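Local coordinates for protein-tyrosine-phosphatase (Shewanella sp., PDB 2Z72) that hydrolyses phosphotyrosine as a cold-active phosphatase, probably through a two-zinc centre of the calcineurin-like phosphoesterase kind, at residues L68-V73 against K199-L204; G100-G105 against Q134-A139; E106-M111 against G140-L145; F128-D133 against T185-W190. One frame throughout, in Å; residues are numbered along the deposited sequence. Where two conformers were deposited one is given.

Contact 1: L68-V73 against K199-L204; sequences LGIKKV and KINDVL
Asn201 reaches from a tight hairpin turn to the bend at Ile70 and grips its backbone at two points. CB itself touches nothing of the other segment; from it the chain passes to CG with that carbon beside the backbone N (chi1 -52°), and the amide then meets the peptide groups of Ile70 with both ends. OD1 accepts from Ile70 N at 3.0 Å, in the carbonyl plane and on a lone pair. ND2 gives a hydrogen to Ile70 O at 2.8 Å, nearly straight at 162° and close to the plane of the amide. An asparagine suits the place because one flat group supplies both donor and acceptor, and the two bonds fix which way round it lies. A leucine here would probably leave Ile70 N and O without these partners and let the bend drift from the turn. Beneath the amide, Ile200 CG2 fills the corner between the segments: it touches Ile70 CG1 at 3.7 Å and meets Val73 CG2 tip to tip at 4.0 Å, branched side chains well shaped for a buried seam. Asn201 itself occupies the second position of a type II' turn, with positive phi, and Val203 N bonds back to Ile200 O. This is a two-residue beta hairpin, joining strands 197-200 and 203-206 of one sheet, clasped to the lead-in of strand 72-76 in the other.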
loop_
_atom_site.group_PDB
_atom_site.type_symbol
_atom_site.label_atom_id
_atom_site.label_comp_id
_atom_site.label_asym_id
_atom_site.label_seq_id
_atom_site.Cartn_x
_atom_site.Cartn_y
_atom_site.Cartn_z
ATOM N N LEU A 68 -6.651 -17.000 -8.196
ATOM C CA LEU A 68 -6.206 -18.375 -8.227
ATOM C C LEU A 68 -5.063 -18.529 -9.207
ATOM O O LEU A 68 -5.011 -17.841 -10.238
ATOM C CB LEU A 68 -7.276 -19.258 -8.832
ATOM C CG LEU A 68 -8.679 -19.455 -8.309
ATOM C CD1 LEU A 68 -9.549 -20.395 -9.179
ATOM C CD2 LEU A 68 -8.476 -19.982 -6.910
ATOM N N GLY A 69 -4.201 -19.493 -8.942
ATOM C CA GLY A 69 -3.210 -19.902 -9.910
ATOM C C GLY A 69 -2.099 -18.945 -10.228
ATOM O O GLY A 69 -1.547 -18.949 -11.318
ATOM N N ILE A 70 -1.753 -18.109 -9.258
ATOM C CA ILE A 70 -0.692 -17.098 -9.464
ATOM C C ILE A 70 0.665 -17.698 -9.103
ATOM O O ILE A 70 0.933 -18.060 -7.943
ATOM C CB ILE A 70 -1.009 -15.813 -8.678
ATOM C CG1 ILE A 70 -2.405 -15.257 -9.007
ATOM C CG2 ILE A 70 0.066 -14.785 -8.935
ATOM C CD1 ILE A 70 -2.745 -15.073 -10.460
ATOM N N LYS A 71 1.527 -17.795 -10.096
ATOM C CA LYS A 71 2.789 -18.516 -9.925
ATOM C C LYS A 71 3.747 -17.835 -8.962
ATOM O O LYS A 71 4.435 -18.520 -8.209
ATOM C CB LYS A 71 3.459 -18.782 -11.281
ATOM C CG LYS A 71 2.643 -19.793 -12.133
ATOM C CD LYS A 71 3.252 -20.097 -13.460
ATOM C CE LYS A 71 2.387 -21.046 -14.331
ATOM N NZ LYS A 71 0.923 -20.714 -14.329
ATOM N N LYS A 72 3.807 -16.486 -8.993
ATOM C CA LYS A 72 4.844 -15.835 -8.144
ATOM C C LYS A 72 4.270 -14.560 -7.579
ATOM O O LYS A 72 3.630 -13.790 -8.313
ATOM C CB LYS A 72 6.147 -15.737 -8.857
ATOM C CG LYS A 72 6.445 -14.731 -9.768
ATOM C CD LYS A 72 7.812 -14.711 -10.450
ATOM C CE LYS A 72 7.624 -13.586 -11.481
ATOM N NZ LYS A 72 8.785 -13.482 -12.361
ATOM N N VAL A 73 4.530 -14.372 -6.326
ATOM C CA VAL A 73 4.021 -13.198 -5.588
ATOM C C VAL A 73 5.190 -12.638 -4.772
ATOM O O VAL A 73 5.954 -13.406 -4.181
ATOM C CB VAL A 73 2.867 -13.594 -4.646
ATOM C CG1 VAL A 73 2.300 -12.356 -3.910
ATOM C CG2 VAL A 73 1.724 -14.261 -5.391
ATOM N N LYS A 199 -7.107 -12.216 -1.299
ATOM C CA LYS A 199 -6.681 -13.611 -1.221
ATOM C C LYS A 199 -6.034 -13.984 -2.531
ATOM O O LYS A 199 -6.616 -13.769 -3.589
ATOM C CB LYS A 199 -7.918 -14.494 -0.971
ATOM C CG LYS A 199 -7.595 -15.968 -0.723
ATOM C CD LYS A 199 -8.932 -16.765 -0.463
ATOM C CE LYS A 199 -8.748 -18.252 -0.434
ATOM N NZ LYS A 199 -10.105 -18.835 -0.340
ATOM N N ILE A 200 -4.805 -14.465 -2.491
ATOM C CA ILE A 200 -4.139 -14.969 -3.668
ATOM C C ILE A 200 -3.698 -16.398 -3.341
ATOM O O ILE A 200 -2.963 -16.642 -2.397
ATOM C CB ILE A 200 -2.916 -14.129 -4.098
ATOM C CG1 ILE A 200 -3.278 -12.680 -4.327
ATOM C CG2 ILE A 200 -2.245 -14.762 -5.310
ATOM C CD1 ILE A 200 -2.091 -11.791 -4.687
ATOM N N ASN A 201 -4.182 -17.350 -4.122
ATOM C CA ASN A 201 -3.856 -18.778 -3.882
ATOM C C ASN A 201 -4.324 -19.092 -2.460
ATOM O O ASN A 201 -5.483 -18.814 -2.132
ATOM C CB ASN A 201 -2.380 -19.089 -4.148
ATOM C CG ASN A 201 -1.920 -18.625 -5.521
ATOM O OD1 ASN A 201 -2.690 -18.601 -6.485
ATOM N ND2 ASN A 201 -0.605 -18.342 -5.582
ATOM N N ASP A 202 -3.466 -19.686 -1.649
ATOM C CA ASP A 202 -3.766 -20.109 -0.303
ATOM C C ASP A 202 -3.259 -19.113 0.733
ATOM O O ASP A 202 -2.961 -19.489 1.860
ATOM C CB ASP A 202 -3.183 -21.500 -0.105
ATOM C CG ASP A 202 -1.678 -21.539 -0.223
ATOM O OD1 ASP A 202 -1.044 -22.459 0.372
ATOM O OD2 ASP A 202 -1.082 -20.686 -0.897
ATOM N N VAL A 203 -3.224 -17.806 0.377
ATOM C CA VAL A 203 -2.684 -16.784 1.269
ATOM C C VAL A 203 -3.641 -15.599 1.322
ATOM O O VAL A 203 -4.137 -15.131 0.282
ATOM C CB VAL A 203 -1.291 -16.327 0.801
ATOM C CG1 VAL A 203 -0.705 -15.320 1.769
ATOM C CG2 VAL A 203 -0.364 -17.512 0.606
ATOM N N LEU A 204 -3.890 -15.110 2.518
ATOM C CA LEU A 204 -4.696 -13.890 2.759
ATOM C C LEU A 204 -3.764 -12.738 3.096
ATOM O O LEU A 204 -2.829 -12.937 3.873
ATOM C CB LEU A 204 -5.680 -14.135 3.890
ATOM C CG LEU A 204 -6.930 -13.224 3.959
ATOM C CD1 LEU A 204 -7.885 -13.524 2.825
ATOM C CD2 LEU A 204 -7.627 -13.436 5.298
#

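Contact 2: G100-G105 against Q134-A139; sequences GNWAFG and QQARDA
The C-terminal end of helix 122-138, the connecting helix of a beta-alpha-beta unit, is met here by the loop that leads into strand 108-111, and Trp102 of that loop lies against Ala136 of the helix. Ala136 CB sits over the centre of the six-membered ring, 3.4 Å from its centroid and 8° off the normal, a close CH-pi contact for which the small alanine is apt. Phe104 CB lies over the opposite face, nearer the rim, so the indole is sandwiched. Its edge is anchored too: NE1 donates to Gly105 O at 2.9 Å, with that oxygen in the ring plane. Ala139 CB comes obliquely to 3.7 Å from Trp102 CD1. With CG swung away from the backbone N (chi1 -180°), the ring extends from the loop onto the helix. A serine here would probably open a gap over Ala136 and leave Gly105 O without its indole donor. Upstream, Gln135 uses both ends of its amide. OE1 accepts from Trp102 N at 2.9 Å in an almost straight bond of 172°, while NE2 donates to Asn101 OD1, also at 2.9 Å, arriving from above the plane of that carbonyl; the two amide planes are almost perpendicular. A water near Gly100 O lies 2.8 Å from Gln135 OE1. A long, extended glutamine thus spans from helix to loop, where an asparagine side chain and a backbone N-H offer complementary groups. Polar pairing fixes the loop's position along the helix at one end, while the nonpolar indole face, pinned by its own N-H, supplies the close packing at the other.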
loop_
_atom_site.group_PDB
_atom_site.type_symbol
_atom_site.label_atom_id
_atom_site.label_comp_id
_atom_site.label_asym_id
_atom_site.label_seq_id
_atom_site.Cartn_x
_atom_site.Cartn_y
_atom_site.Cartn_z
ATOM N N GLY A 100 14.552 1.144 -13.588
ATOM C CA GLY A 100 13.567 1.382 -12.530
ATOM C C GLY A 100 12.146 0.901 -12.813
ATOM O O GLY A 100 11.195 1.286 -12.101
ATOM N N ASN A 101 12.007 0.088 -13.858
ATOM C CA ASN A 101 10.700 -0.289 -14.355
ATOM C C ASN A 101 10.423 -1.736 -13.901
ATOM O O ASN A 101 11.343 -2.540 -13.694
ATOM C CB ASN A 101 10.697 -0.189 -15.882
ATOM C CG ASN A 101 10.910 1.273 -16.301
ATOM O OD1 ASN A 101 10.382 2.172 -15.669
ATOM N ND2 ASN A 101 11.652 1.432 -17.346
ATOM N N TRP A 102 9.147 -2.075 -13.835
ATOM C CA TRP A 102 8.696 -3.417 -13.495
ATOM C C TRP A 102 9.494 -4.474 -14.318
ATOM O O TRP A 102 9.556 -4.374 -15.569
ATOM C CB TRP A 102 7.259 -3.611 -13.845
ATOM C CG TRP A 102 6.575 -4.905 -13.586
ATOM C CD1 TRP A 102 6.357 -5.884 -14.548
ATOM C CD2 TRP A 102 6.006 -5.383 -12.384
ATOM N NE1 TRP A 102 5.682 -6.908 -13.961
ATOM C CE2 TRP A 102 5.440 -6.652 -12.650
ATOM C CE3 TRP A 102 5.895 -4.903 -11.097
ATOM C CZ2 TRP A 102 4.792 -7.371 -11.665
ATOM C CZ3 TRP A 102 5.242 -5.604 -10.106
ATOM C CH2 TRP A 102 4.691 -6.849 -10.416
ATOM N N ALA A 103 10.015 -5.485 -13.604
ATOM C CA ALA A 103 10.765 -6.544 -14.196
ATOM C C ALA A 103 10.279 -7.892 -13.672
ATOM O O ALA A 103 10.994 -8.882 -13.779
ATOM C CB ALA A 103 12.275 -6.386 -13.917
ATOM N N PHE A 104 9.104 -7.937 -13.098
ATOM C CA PHE A 104 8.605 -9.128 -12.413
ATOM C C PHE A 104 7.639 -9.920 -13.259
ATOM O O PHE A 104 7.020 -10.856 -12.758
ATOM C CB PHE A 104 8.037 -8.696 -11.042
ATOM C CG PHE A 104 7.919 -9.785 -10.007
ATOM C CD1 PHE A 104 8.992 -10.566 -9.633
ATOM C CD2 PHE A 104 6.688 -9.990 -9.362
ATOM C CE1 PHE A 104 8.827 -11.559 -8.653
ATOM C CE2 PHE A 104 6.529 -10.977 -8.415
ATOM C CZ PHE A 104 7.624 -11.766 -8.015
ATOM N N GLY A 105 7.550 -9.581 -14.548
ATOM C CA GLY A 105 6.783 -10.433 -15.447
ATOM C C GLY A 105 5.306 -10.507 -15.081
ATOM O O GLY A 105 4.687 -9.481 -14.824
ATOM N N GLN A 134 0.647 0.281 -13.573
ATOM C CA GLN A 134 0.449 0.236 -14.996
ATOM C C GLN A 134 1.444 -0.700 -15.671
ATOM O O GLN A 134 1.050 -1.500 -16.537
ATOM C CB GLN A 134 0.508 1.640 -15.603
ATOM C CG GLN A 134 0.262 1.595 -17.108
ATOM C CD GLN A 134 -1.158 1.150 -17.492
ATOM O OE1 GLN A 134 -2.107 1.876 -17.331
ATOM N NE2 GLN A 134 -1.363 -0.038 -18.000
ATOM N N GLN A 135 2.723 -0.616 -15.308
ATOM C CA GLN A 135 3.708 -1.456 -15.939
ATOM C C GLN A 135 3.465 -2.959 -15.680
ATOM O O GLN A 135 3.666 -3.768 -16.585
ATOM C CB GLN A 135 5.114 -1.079 -15.451
ATOM C CG GLN A 135 5.551 0.311 -15.928
ATOM C CD GLN A 135 6.890 0.700 -15.348
ATOM O OE1 GLN A 135 7.330 0.136 -14.343
ATOM N NE2 GLN A 135 7.562 1.659 -15.988
ATOM N N ALA A 136 3.057 -3.277 -14.452
ATOM C CA ALA A 136 2.782 -4.671 -14.112
ATOM C C ALA A 136 1.623 -5.174 -14.997
ATOM O O ALA A 136 1.716 -6.242 -15.581
ATOM C CB ALA A 136 2.483 -4.824 -12.658
ATOM N N ARG A 137 0.572 -4.380 -15.104
ATOM C CA ARG A 137 -0.546 -4.761 -15.954
ATOM C C ARG A 137 -0.109 -4.984 -17.370
ATOM O O ARG A 137 -0.505 -5.957 -18.010
ATOM C CB ARG A 137 -1.673 -3.703 -15.833
ATOM C CG ARG A 137 -2.930 -4.072 -16.560
ATOM C CD ARG A 137 -4.094 -3.178 -16.228
ATOM N NE ARG A 137 -5.236 -3.394 -17.109
ATOM C CZ ARG A 137 -6.460 -2.997 -16.822
ATOM N NH1 ARG A 137 -6.759 -2.408 -15.674
ATOM N NH2 ARG A 137 -7.465 -3.195 -17.671
ATOM N N ASP A 138 0.710 -4.085 -17.915
ATOM C CA ASP A 138 1.189 -4.234 -19.294
ATOM C C ASP A 138 1.980 -5.501 -19.473
ATOM O O ASP A 138 2.004 -6.036 -20.598
ATOM C CB ASP A 138 2.064 -3.047 -19.684
ATOM C CG ASP A 138 1.205 -1.782 -19.866
ATOM O OD1 ASP A 138 1.873 -0.692 -19.862
ATOM O OD2 ASP A 138 -0.011 -1.785 -19.988
ATOM N N ALA A 139 2.677 -5.995 -18.469
ATOM C CA ALA A 139 3.438 -7.241 -18.495
ATOM C C ALA A 139 2.570 -8.451 -18.208
ATOM O O ALA A 139 3.124 -9.576 -18.225
ATOM C CB ALA A 139 4.545 -7.104 -17.474
HETATM O O HOH W 1 8.452 1.983 -12.591
#

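Contact 3: E106-M111 against G140-L145; sequences EGHMVM and GGMVHL
His108 and His144, two residues apart in register on neighbouring parallel strands, bring their rings together on one face of the sheet: ND1 of His108 lies 2.8 Å from NE2 of His144 in a nearly straight hydrogen bond. The rings are inclined at 41°, and either nitrogen could be the donor. Imidazole suits both places, since each ring can offer a donor or an acceptor nitrogen at its rim. Met142 runs beside His108, pointing the same way, with CB over the centre of the imidazole, 3.8 Å from its centroid; SD then comes obliquely to 3.4 Å from CE1. CG of Met142, beside its own backbone N (chi1 -68°), carries the thioether along the ring. Between the strands the backbone ladder is regular, and His144 N to Met109 O, at 2.8 Å and 175°, is its straightest rung. Strands 108-111 and 142-145 are the parallel pair of a beta-alpha-beta unit, whose helix 122-138 packs on the other face, against Met109, Met111 and Val143. There Met111 and Leu145 lie side by side, CG to CD1 3.9 Å apart, Met111 packing under the helix. The N-terminal ends differ. Gly140 closes the helix in a Schellman motif, its positive phi easy for a residue without a side chain, and at Gly141 a CB would collide with Gly107 O, so the backbones approach closely. Beyond them Glu106 lies exposed, its CB and CG brushing Gly140 O, and a water bridges Glu106 O to Gly140 O, 2.8 Å from the latter, while also reaching His108 NE2 at 3.0 Å.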
loop_
_atom_site.group_PDB
_atom_site.type_symbol
_atom_site.label_atom_id
_atom_site.label_comp_id
_atom_site.label_asym_id
_atom_site.label_seq_id
_atom_site.Cartn_x
_atom_site.Cartn_y
_atom_site.Cartn_z
ATOM N N GLU A 106 4.790 -11.728 -15.081
ATOM C CA GLU A 106 3.419 -11.987 -14.756
ATOM C C GLU A 106 3.238 -12.184 -13.258
ATOM O O GLU A 106 2.153 -12.575 -12.794
ATOM C CB GLU A 106 2.874 -13.212 -15.496
ATOM C CG GLU A 106 2.946 -13.012 -17.009
ATOM C CD GLU A 106 2.294 -14.120 -17.790
ATOM O OE1 GLU A 106 2.046 -13.898 -18.981
ATOM O OE2 GLU A 106 2.057 -15.169 -17.161
ATOM N N GLY A 107 4.325 -11.909 -12.473
ATOM C CA GLY A 107 4.182 -11.961 -11.034
ATOM C C GLY A 107 3.204 -10.926 -10.515
ATOM O O GLY A 107 2.874 -9.937 -11.197
ATOM N N HIS A 108 2.756 -11.131 -9.260
ATOM C CA HIS A 108 1.958 -10.186 -8.520
ATOM C C HIS A 108 2.746 -9.629 -7.365
ATOM O O HIS A 108 3.427 -10.353 -6.664
ATOM C CB HIS A 108 0.661 -10.806 -8.006
ATOM C CG HIS A 108 -0.299 -11.140 -9.106
ATOM N ND1 HIS A 108 -1.656 -11.162 -8.811
ATOM C CD2 HIS A 108 -0.154 -11.448 -10.390
ATOM C CE1 HIS A 108 -2.296 -11.487 -9.942
ATOM N NE2 HIS A 108 -1.434 -11.662 -10.904
ATOM N N MET A 109 2.642 -8.307 -7.151
ATOM C CA MET A 109 3.143 -7.668 -5.972
ATOM C C MET A 109 1.978 -7.307 -5.062
ATOM O O MET A 109 0.996 -6.751 -5.560
ATOM C CB MET A 109 3.884 -6.349 -6.350
ATOM C CG MET A 109 4.254 -5.525 -5.151
ATOM S SD MET A 109 5.125 -3.990 -5.564
ATOM C CE MET A 109 6.685 -4.593 -6.032
ATOM N N VAL A 110 2.078 -7.572 -3.773
ATOM C CA VAL A 110 1.096 -7.117 -2.810
ATOM C C VAL A 110 1.831 -6.145 -1.876
ATOM O O VAL A 110 2.721 -6.555 -1.139
ATOM C CB VAL A 110 0.453 -8.227 -1.987
ATOM C CG1 VAL A 110 -0.678 -7.661 -1.169
ATOM C CG2 VAL A 110 -0.063 -9.355 -2.902
ATOM N N MET A 111 1.459 -4.886 -1.947
ATOM C CA MET A 111 1.964 -3.901 -0.978
ATOM C C MET A 111 0.845 -3.650 0.009
ATOM O O MET A 111 -0.162 -3.033 -0.322
ATOM C CB MET A 111 2.388 -2.605 -1.706
ATOM C CG MET A 111 2.827 -1.540 -0.686
ATOM S SD MET A 111 3.666 -0.125 -1.431
ATOM C CE MET A 111 5.232 -0.846 -1.884
ATOM N N GLY A 140 1.285 -8.295 -17.928
ATOM C CA GLY A 140 0.531 -9.477 -17.545
ATOM C C GLY A 140 0.566 -9.879 -16.089
ATOM O O GLY A 140 0.052 -10.919 -15.731
ATOM N N GLY A 141 1.191 -9.036 -15.260
ATOM C CA GLY A 141 1.225 -9.196 -13.818
ATOM C C GLY A 141 0.290 -8.183 -13.170
ATOM O O GLY A 141 -0.588 -7.597 -13.808
ATOM N N MET A 142 0.520 -7.983 -11.871
ATOM C CA MET A 142 -0.334 -7.072 -11.135
ATOM C C MET A 142 0.398 -6.483 -9.953
ATOM O O MET A 142 1.147 -7.206 -9.275
ATOM C CB MET A 142 -1.601 -7.726 -10.561
ATOM C CG MET A 142 -2.622 -8.187 -11.572
ATOM S SD MET A 142 -4.159 -8.767 -10.834
ATOM C CE MET A 142 -4.988 -7.169 -10.598
ATOM N N VAL A 143 0.093 -5.204 -9.647
ATOM C CA VAL A 143 0.353 -4.669 -8.332
ATOM C C VAL A 143 -0.979 -4.537 -7.615
ATOM O O VAL A 143 -1.930 -3.930 -8.120
ATOM C CB VAL A 143 0.985 -3.248 -8.438
ATOM C CG1 VAL A 143 1.046 -2.573 -7.085
ATOM C CG2 VAL A 143 2.344 -3.321 -9.105
ATOM N N HIS A 144 -1.040 -5.117 -6.433
ATOM C CA HIS A 144 -2.125 -4.975 -5.495
ATOM C C HIS A 144 -1.655 -4.010 -4.416
ATOM O O HIS A 144 -0.917 -4.373 -3.513
ATOM C CB HIS A 144 -2.485 -6.303 -4.822
ATOM C CG HIS A 144 -2.799 -7.380 -5.792
ATOM N ND1 HIS A 144 -4.070 -7.585 -6.327
ATOM C CD2 HIS A 144 -1.993 -8.343 -6.311
ATOM C CE1 HIS A 144 -3.963 -8.618 -7.094
ATOM N NE2 HIS A 144 -2.719 -9.116 -7.155
ATOM N N LEU A 145 -2.091 -2.734 -4.538
ATOM C CA LEU A 145 -1.820 -1.786 -3.469
ATOM C C LEU A 145 -3.015 -1.838 -2.534
ATOM O O LEU A 145 -4.123 -1.477 -2.951
ATOM C CB LEU A 145 -1.682 -0.376 -3.991
ATOM C CG LEU A 145 -1.517 0.706 -2.917
ATOM C CD1 LEU A 145 -0.347 0.417 -1.975
ATOM C CD2 LEU A 145 -1.374 2.052 -3.570
HETATM O O HOH W 2 -0.467 -12.608 -13.601
#

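Contact 4: F128-D133 against T185-W190; sequences FMYQLD and TEIGQW
The Trp190 indole has Tyr130 over one face and Asp133 and Met129 at its rim. Tyr130 turns the edge of its ring to that face, the planes 61° apart, so CD2 stands over the rim of the indole, 3.8 Å from Trp190 CD2, an edge-to-face pair. Tyr130 CB also lies over the six-membered ring, a CH-pi contact, and Met129 CB meets CH2 at the far edge. At the nitrogen edge, Trp190 NE1 donates to Asp133 OD2 at 2.8 Å in a straight bond of 170°, close to the ring plane and on the anti lone pair of that oxygen. Tyr130 OH donates to Glu186 OE1 at 2.6 Å, meeting it on the anti side but 27° out of the carboxylate plane. With CG anti to the backbone N, the phenol reaches across from helix 122-138 to the start of helix 186-192. Ile187 CD1 comes obliquely to 4.2 Å from Tyr130 CD2. The axes of the short helix segments come no closer than 11.8 Å, a separation that large aromatic side chains can bridge. Thr185 caps the second helix, its OG1 accepting from Gly188 N. Both carboxylates are buried, yet each has a cation as well: Asp133 OD2 pairs with Lys194, Glu186 OE2 with Lys60. These lysines, together with the phenol and indole donors, would probably help keep both acids ionised.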
loop_
_atom_site.group_PDB
_atom_site.type_symbol
_atom_site.label_atom_id
_atom_site.label_comp_id
_atom_site.label_asym_id
_atom_site.label_seq_id
_atom_site.Cartn_x
_atom_site.Cartn_y
_atom_site.Cartn_z
ATOM N N PHE A 128 5.597 6.413 -8.045
ATOM C CA PHE A 128 6.305 5.228 -8.417
ATOM C C PHE A 128 5.345 4.043 -8.422
ATOM O O PHE A 128 5.356 3.251 -9.378
ATOM C CB PHE A 128 7.478 4.975 -7.461
ATOM C CG PHE A 128 8.127 3.623 -7.657
ATOM C CD1 PHE A 128 8.932 3.347 -8.739
ATOM C CD2 PHE A 128 7.903 2.632 -6.732
ATOM C CE1 PHE A 128 9.500 2.101 -8.914
ATOM C CE2 PHE A 128 8.473 1.375 -6.908
ATOM C CZ PHE A 128 9.297 1.108 -7.986
ATOM N N MET A 129 4.546 3.902 -7.390
ATOM C CA MET A 129 3.615 2.756 -7.312
ATOM C C MET A 129 2.531 2.853 -8.366
ATOM O O MET A 129 2.089 1.799 -8.853
ATOM C CB MET A 129 3.065 2.628 -5.905
ATOM C CG MET A 129 4.058 2.189 -4.844
ATOM S SD MET A 129 4.940 0.669 -5.229
ATOM C CE MET A 129 3.566 -0.469 -5.292
ATOM N N TYR A 130 2.101 4.060 -8.724
ATOM C CA TYR A 130 1.125 4.254 -9.797
ATOM C C TYR A 130 1.720 3.746 -11.111
ATOM O O TYR A 130 1.121 2.986 -11.864
ATOM C CB TYR A 130 0.774 5.710 -9.801
ATOM C CG TYR A 130 -0.239 6.215 -10.806
ATOM C CD1 TYR A 130 0.107 6.387 -12.136
ATOM C CD2 TYR A 130 -1.527 6.548 -10.455
ATOM C CE1 TYR A 130 -0.791 6.850 -13.080
ATOM C CE2 TYR A 130 -2.443 7.052 -11.362
ATOM C CZ TYR A 130 -2.052 7.203 -12.674
ATOM O OH TYR A 130 -2.905 7.715 -13.651
ATOM N N GLN A 131 2.941 4.197 -11.428
ATOM C CA GLN A 131 3.607 3.736 -12.640
ATOM C C GLN A 131 3.798 2.217 -12.592
ATOM O O GLN A 131 3.563 1.531 -13.601
ATOM C CB GLN A 131 4.948 4.467 -12.802
ATOM C CG GLN A 131 5.752 4.002 -13.969
ATOM C CD GLN A 131 6.911 4.961 -14.151
ATOM O OE1 GLN A 131 8.020 4.657 -13.679
ATOM N NE2 GLN A 131 6.701 6.087 -14.797
ATOM N N LEU A 132 4.209 1.671 -11.453
ATOM C CA LEU A 132 4.457 0.222 -11.375
ATOM C C LEU A 132 3.170 -0.526 -11.609
ATOM O O LEU A 132 3.175 -1.617 -12.235
ATOM C CB LEU A 132 5.064 -0.037 -9.994
ATOM C CG LEU A 132 5.829 -1.339 -9.968
ATOM C CD1 LEU A 132 7.193 -1.171 -10.674
ATOM C CD2 LEU A 132 6.050 -1.802 -8.549
ATOM N N ASP A 133 2.049 -0.026 -11.094
ATOM C CA ASP A 133 0.727 -0.638 -11.304
ATOM C C ASP A 133 0.479 -0.790 -12.786
ATOM O O ASP A 133 0.125 -1.876 -13.296
ATOM C CB ASP A 133 -0.267 0.250 -10.554
ATOM C CG ASP A 133 -1.703 -0.208 -10.365
ATOM O OD1 ASP A 133 -2.088 -1.285 -10.904
ATOM O OD2 ASP A 133 -2.442 0.541 -9.694
ATOM N N THR A 185 -8.739 14.359 -7.047
ATOM C CA THR A 185 -7.367 14.215 -7.395
ATOM C C THR A 185 -7.095 12.873 -8.062
ATOM O O THR A 185 -7.754 11.852 -7.743
ATOM C CB THR A 185 -6.400 14.381 -6.186
ATOM O OG1 THR A 185 -6.483 13.255 -5.344
ATOM C CG2 THR A 185 -6.712 15.695 -5.433
ATOM N N GLU A 186 -6.117 12.817 -8.946
ATOM C CA GLU A 186 -5.716 11.586 -9.600
ATOM C C GLU A 186 -5.340 10.504 -8.598
ATOM O O GLU A 186 -5.833 9.360 -8.662
ATOM C CB GLU A 186 -4.551 11.843 -10.550
ATOM C CG GLU A 186 -4.112 10.645 -11.376
ATOM C CD GLU A 186 -5.118 10.185 -12.401
ATOM O OE1 GLU A 186 -5.004 9.040 -12.886
ATOM O OE2 GLU A 186 -6.077 10.924 -12.691
ATOM N N ILE A 187 -4.451 10.834 -7.669
ATOM C CA ILE A 187 -4.018 9.861 -6.650
ATOM C C ILE A 187 -5.205 9.452 -5.789
ATOM O O ILE A 187 -5.334 8.262 -5.469
ATOM C CB ILE A 187 -2.836 10.390 -5.847
ATOM C CG1 ILE A 187 -1.577 10.564 -6.689
ATOM C CG2 ILE A 187 -2.582 9.494 -4.633
ATOM C CD1 ILE A 187 -1.012 9.305 -7.294
ATOM N N GLY A 188 -6.043 10.386 -5.405
ATOM C CA GLY A 188 -7.178 10.050 -4.594
ATOM C C GLY A 188 -8.113 9.134 -5.311
ATOM O O GLY A 188 -8.716 8.237 -4.665
ATOM N N GLN A 189 -8.359 9.308 -6.597
ATOM C CA GLN A 189 -9.226 8.447 -7.386
ATOM C C GLN A 189 -8.616 7.049 -7.474
ATOM O O GLN A 189 -9.328 6.027 -7.303
ATOM C CB GLN A 189 -9.395 9.046 -8.782
ATOM C CG GLN A 189 -10.220 10.309 -8.772
ATOM C CD GLN A 189 -10.030 11.166 -9.991
ATOM O OE1 GLN A 189 -9.472 10.790 -10.990
ATOM N NE2 GLN A 189 -10.535 12.401 -9.872
ATOM N N TRP A 190 -7.329 6.976 -7.735
ATOM C CA TRP A 190 -6.606 5.714 -7.783
ATOM C C TRP A 190 -6.718 4.983 -6.470
ATOM O O TRP A 190 -7.088 3.774 -6.414
ATOM C CB TRP A 190 -5.195 6.001 -8.139
ATOM C CG TRP A 190 -4.195 4.905 -8.185
ATOM C CD1 TRP A 190 -4.121 3.791 -8.955
ATOM C CD2 TRP A 190 -2.984 4.889 -7.399
ATOM N NE1 TRP A 190 -2.987 3.062 -8.706
ATOM C CE2 TRP A 190 -2.283 3.729 -7.754
ATOM C CE3 TRP A 190 -2.466 5.728 -6.441
ATOM C CZ2 TRP A 190 -1.051 3.388 -7.177
ATOM C CZ3 TRP A 190 -1.244 5.404 -5.872
ATOM C CH2 TRP A 190 -0.556 4.257 -6.236
#

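In the fold
The beta-alpha-beta unit of strand 108-111, helix 122-138 and strand 142-145 ties three of the four contacts together. Contact 3 pairs its strands; contact 2, about 9 Å away between centres, holds the end of its helix, and contact 4, about 14 Å from each, docks helix 186-192 on an earlier turn. In sequence contacts 2, 3 and 4 interleave, and all fall between the two segments of contact 1. That contact lies about 11 Å from contact 3, touching it where strand 72-76 neighbours strand 108-111, and about 23 Å from contact 4. Together they join parts of the family's layered phosphoesterase scaffold; Met111, at one end of contact 3, lies about 10 Å from a zinc ion.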